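Local coordinates for Iron(3+)-hydroxamate-binding protein FhuD (Bacillus subtilis subsp. subtilis, PDB 3G9Q) that binds ferric hydroxamate siderophores such as ferrichrome and hands them to the membrane permease of the FhuCBGD ABC transporter for iron import, at residues D22-T30 / F250-L258. Sequence-based numbering, arbitrary orientation.
Sequences DGYYGYFKT and FYFTDPISL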
loop_
_atom_site.group_PDB
_atom_site.type_symbol
_atom_site.label_atom_id
_atom_site.label_comp_id
_atom_site.label_asym_id
_atom_site.label_seq_id
_atom_site.Cartn_x
_atom_site.Cartn_y
_atom_site.Cartn_z
ATOM N N ASP A 22 -11.492 0.635 3.960
ATOM C CA ASP A 22 -10.760 -0.438 3.267
ATOM C C ASP A 22 -9.286 -0.580 3.647
ATOM O O ASP A 22 -8.807 -1.686 3.880
ATOM C CB ASP A 22 -10.854 -0.231 1.753
ATOM C CG ASP A 22 -10.791 1.234 1.373
ATOM O OD1 ASP A 22 -11.723 1.969 1.764
ATOM O OD2 ASP A 22 -9.829 1.649 0.695
ATOM N N GLY A 23 -8.581 0.547 3.698
ATOM C CA GLY A 23 -7.164 0.542 4.015
ATOM C C GLY A 23 -6.714 0.022 5.371
ATOM O O GLY A 23 -5.503 -0.051 5.620
ATOM N N TYR A 24 -7.655 -0.333 6.247
ATOM C CA TYR A 24 -7.305 -0.847 7.572
ATOM C C TYR A 24 -7.648 -2.323 7.779
ATOM O O TYR A 24 -7.192 -2.935 8.753
ATOM C CB TYR A 24 -7.962 -0.002 8.679
ATOM C CG TYR A 24 -7.480 1.434 8.699
ATOM C CD1 TYR A 24 -6.142 1.740 8.401
ATOM C CD2 TYR A 24 -8.343 2.483 9.001
ATOM C CE1 TYR A 24 -5.673 3.049 8.391
ATOM C CE2 TYR A 24 -7.887 3.796 9.000
ATOM C CZ TYR A 24 -6.551 4.075 8.691
ATOM O OH TYR A 24 -6.099 5.377 8.664
ATOM N N TYR A 25 -8.435 -2.899 6.868
ATOM C CA TYR A 25 -8.829 -4.309 6.972
ATOM C C TYR A 25 -7.655 -5.224 7.323
ATOM O O TYR A 25 -7.745 -6.024 8.260
ATOM C CB TYR A 25 -9.487 -4.791 5.670
ATOM C CG TYR A 25 -9.757 -6.272 5.667
ATOM C CD1 TYR A 25 -10.788 -6.824 6.435
ATOM C CD2 TYR A 25 -8.930 -7.130 4.977
ATOM C CE1 TYR A 25 -10.976 -8.208 6.517
ATOM C CE2 TYR A 25 -9.099 -8.492 5.046
ATOM C CZ TYR A 25 -10.121 -9.038 5.816
ATOM O OH TYR A 25 -10.259 -10.418 5.857
ATOM N N GLY A 26 -6.562 -5.102 6.566
ATOM C CA GLY A 26 -5.380 -5.913 6.816
ATOM C C GLY A 26 -4.764 -5.760 8.207
ATOM O O GLY A 26 -4.063 -6.659 8.675
ATOM N N TYR A 27 -5.008 -4.622 8.862
ATOM C CA TYR A 27 -4.480 -4.366 10.210
ATOM C C TYR A 27 -5.143 -5.257 11.255
ATOM O O TYR A 27 -4.474 -5.860 12.094
ATOM C CB TYR A 27 -4.690 -2.897 10.637
ATOM C CG TYR A 27 -3.766 -1.908 9.973
ATOM C CD1 TYR A 27 -4.073 -1.381 8.730
ATOM C CD2 TYR A 27 -2.567 -1.536 10.564
ATOM C CE1 TYR A 27 -3.217 -0.517 8.090
ATOM C CE2 TYR A 27 -1.696 -0.670 9.928
ATOM C CZ TYR A 27 -2.026 -0.162 8.690
ATOM O OH TYR A 27 -1.172 0.702 8.027
ATOM N N PHE A 28 -6.468 -5.319 11.200
ATOM C CA PHE A 28 -7.248 -6.104 12.137
ATOM C C PHE A 28 -7.040 -7.585 11.828
ATOM O O PHE A 28 -7.044 -8.419 12.732
ATOM C CB PHE A 28 -8.725 -5.694 12.037
ATOM C CG PHE A 28 -9.035 -4.364 12.702
ATOM C CD1 PHE A 28 -9.585 -4.318 13.971
ATOM C CD2 PHE A 28 -8.722 -3.162 12.078
ATOM C CE1 PHE A 28 -9.812 -3.096 14.610
ATOM C CE2 PHE A 28 -8.946 -1.940 12.716
ATOM C CZ PHE A 28 -9.489 -1.912 13.978
ATOM N N LYS A 29 -6.841 -7.908 10.554
ATOM C CA LYS A 29 -6.605 -9.293 10.168
ATOM C C LYS A 29 -5.303 -9.733 10.834
ATOM O O LYS A 29 -5.246 -10.787 11.466
ATOM C CB LYS A 29 -6.506 -9.427 8.638
ATOM C CG LYS A 29 -6.411 -10.860 8.134
ATOM C CD LYS A 29 -7.584 -11.681 8.589
ATOM C CE LYS A 29 -7.212 -13.148 8.578
ATOM N NZ LYS A 29 -8.196 -13.960 9.348
ATOM N N THR A 30 -4.257 -8.923 10.714
ATOM C CA THR A 30 -2.988 -9.279 11.344
ATOM C C THR A 30 -3.174 -9.485 12.855
ATOM O O THR A 30 -2.720 -10.485 13.411
ATOM C CB THR A 30 -1.896 -8.206 11.113
ATOM O OG1 THR A 30 -1.703 -8.024 9.708
ATOM C CG2 THR A 30 -0.571 -8.650 11.724
ATOM N N PHE A 250 -0.909 -2.178 -4.784
ATOM C CA PHE A 250 -0.137 -1.109 -4.150
ATOM C C PHE A 250 -0.962 0.079 -3.656
ATOM O O PHE A 250 -0.429 1.129 -3.276
ATOM C CB PHE A 250 0.949 -0.639 -5.107
ATOM C CG PHE A 250 2.077 -1.605 -5.237
ATOM C CD1 PHE A 250 3.275 -1.383 -4.565
ATOM C CD2 PHE A 250 1.929 -2.761 -6.004
ATOM C CE1 PHE A 250 4.315 -2.304 -4.653
ATOM C CE2 PHE A 250 2.952 -3.696 -6.108
ATOM C CZ PHE A 250 4.154 -3.474 -5.433
ATOM N N TYR A 251 -2.272 -0.132 -3.660
ATOM C CA TYR A 251 -3.261 0.826 -3.222
ATOM C C TYR A 251 -3.220 0.947 -1.703
ATOM O O TYR A 251 -3.403 2.032 -1.167
ATOM C CB TYR A 251 -4.635 0.331 -3.658
ATOM C CG TYR A 251 -5.674 1.407 -3.792
ATOM C CD1 TYR A 251 -6.213 2.041 -2.666
ATOM C CD2 TYR A 251 -6.119 1.800 -5.056
ATOM C CE1 TYR A 251 -7.176 3.043 -2.801
ATOM C CE2 TYR A 251 -7.072 2.795 -5.204
ATOM C CZ TYR A 251 -7.597 3.410 -4.079
ATOM O OH TYR A 251 -8.539 4.390 -4.257
ATOM N N PHE A 252 -2.979 -0.165 -1.010
ATOM C CA PHE A 252 -2.930 -0.150 0.454
ATOM C C PHE A 252 -1.522 -0.292 1.010
ATOM O O PHE A 252 -0.598 -0.661 0.292
ATOM C CB PHE A 252 -3.786 -1.275 1.051
ATOM C CG PHE A 252 -5.105 -1.477 0.360
ATOM C CD1 PHE A 252 -5.202 -2.337 -0.725
ATOM C CD2 PHE A 252 -6.251 -0.801 0.789
ATOM C CE1 PHE A 252 -6.419 -2.523 -1.372
ATOM C CE2 PHE A 252 -7.475 -0.983 0.145
ATOM C CZ PHE A 252 -7.560 -1.843 -0.934
ATOM N N THR A 253 -1.377 -0.014 2.303
ATOM C CA THR A 253 -0.094 -0.117 2.985
ATOM C C THR A 253 -0.271 -0.772 4.352
ATOM O O THR A 253 0.418 -0.428 5.306
ATOM C CB THR A 253 0.570 1.279 3.205
ATOM O OG1 THR A 253 -0.296 2.111 3.996
ATOM C CG2 THR A 253 0.860 1.964 1.871
ATOM N N ASP A 254 -1.207 -1.707 4.451
ATOM C CA ASP A 254 -1.443 -2.413 5.706
ATOM C C ASP A 254 -0.410 -3.545 5.772
ATOM O O ASP A 254 0.205 -3.880 4.762
ATOM C CB ASP A 254 -2.860 -2.980 5.723
ATOM C CG ASP A 254 -3.155 -3.817 4.490
ATOM O OD1 ASP A 254 -3.314 -3.228 3.395
ATOM O OD2 ASP A 254 -3.204 -5.061 4.619
ATOM N N PRO A 255 -0.220 -4.159 6.953
ATOM C CA PRO A 255 0.741 -5.253 7.188
ATOM C C PRO A 255 0.725 -6.398 6.164
ATOM O O PRO A 255 1.780 -6.923 5.777
ATOM C CB PRO A 255 0.383 -5.733 8.591
ATOM C CG PRO A 255 -0.094 -4.478 9.259
ATOM C CD PRO A 255 -0.971 -3.851 8.184
ATOM N N ILE A 256 -0.467 -6.803 5.737
ATOM C CA ILE A 256 -0.580 -7.874 4.751
ATOM C C ILE A 256 -0.157 -7.411 3.356
ATOM O O ILE A 256 0.560 -8.122 2.655
ATOM C CB ILE A 256 -2.011 -8.384 4.628
ATOM C CG1 ILE A 256 -2.504 -8.860 5.986
ATOM C CG2 ILE A 256 -2.064 -9.477 3.551
ATOM C CD1 ILE A 256 -4.005 -9.119 6.068
ATOM N N SER A 257 -0.634 -6.235 2.951
ATOM C CA SER A 257 -0.315 -5.689 1.642
ATOM C C SER A 257 1.175 -5.383 1.528
ATOM O O SER A 257 1.792 -5.608 0.477
ATOM C CB SER A 257 -1.109 -4.411 1.378
ATOM O OG SER A 257 -2.480 -4.683 1.157
ATOM N N LEU A 258 1.742 -4.861 2.612
ATOM C CA LEU A 258 3.158 -4.530 2.656
ATOM C C LEU A 258 3.974 -5.800 2.438
ATOM O O LEU A 258 4.967 -5.791 1.706
ATOM C CB LEU A 258 3.520 -3.877 4.000
ATOM C CG LEU A 258 3.010 -2.448 4.244
ATOM C CD1 LEU A 258 3.450 -1.961 5.616
ATOM C CD2 LEU A 258 3.537 -1.524 3.152
#
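Gly23 and Gly26 bring segment 22-30 close to segment 250-258: the CA atoms of Gly26 and Asp254 are 5.4 Å apart, and those of Gly23 and Phe252 5.6 Å. Gly26 lies within helix 25-31, and Asp254 is the N-cap of helix 255-270. Asp254 OD2 and Ile256 CD1 both lie against Gly26 CA. The Asp254 carboxylate serves its own helix: OD2 accepts from Ser257 N, which lies above the carboxylate plane, and Asp254 OD1 takes Ser257 OG at 2.8 Å on its syn side.

Tyr27 supplies the aromatic surface. Pro255 CD sits over one face of the Tyr27 ring, 3.6 Å from the ring centroid and only 8° off its normal, a CH-pi contact, while Asp254 CB approaches Tyr27 CE1 obliquely at 3.4 Å. Tyr27 CG lies beside its own backbone N, anti to the carbonyl carbon (chi1 -75°), swinging the ring across the first turn of helix 255-270. Replacing Tyr27 with an alanine would probably leave Pro255 CD without its aromatic face and open a gap beside Asp254. One turn on, Thr30 OG1 donates to Gly26 O (2.9 Å), which also accepts from Thr30 N; the same Thr30 OG1 rests against Pro255 CB. Ile256 CD1 also reaches Lys29 CB, at 3.6 Å. At the other end, Phe252 presents its ring edge to Gly23 CA and Asp22 OD2.

The chain comes over from the mixed-sheet domain, meets helix 25-31 of the domain with the four-stranded parallel sheet and turns into helix 255-270, as expected for class III solute-binding proteins, whose two domains are bridged by a long helix. Trp124 of that helix, 118-143, touches both Thr30 and Pro255; helix 106-115 meets Tyr27 through Gln107 and Leu108, and Tyr24 and Asp22 pack on strand 74-78.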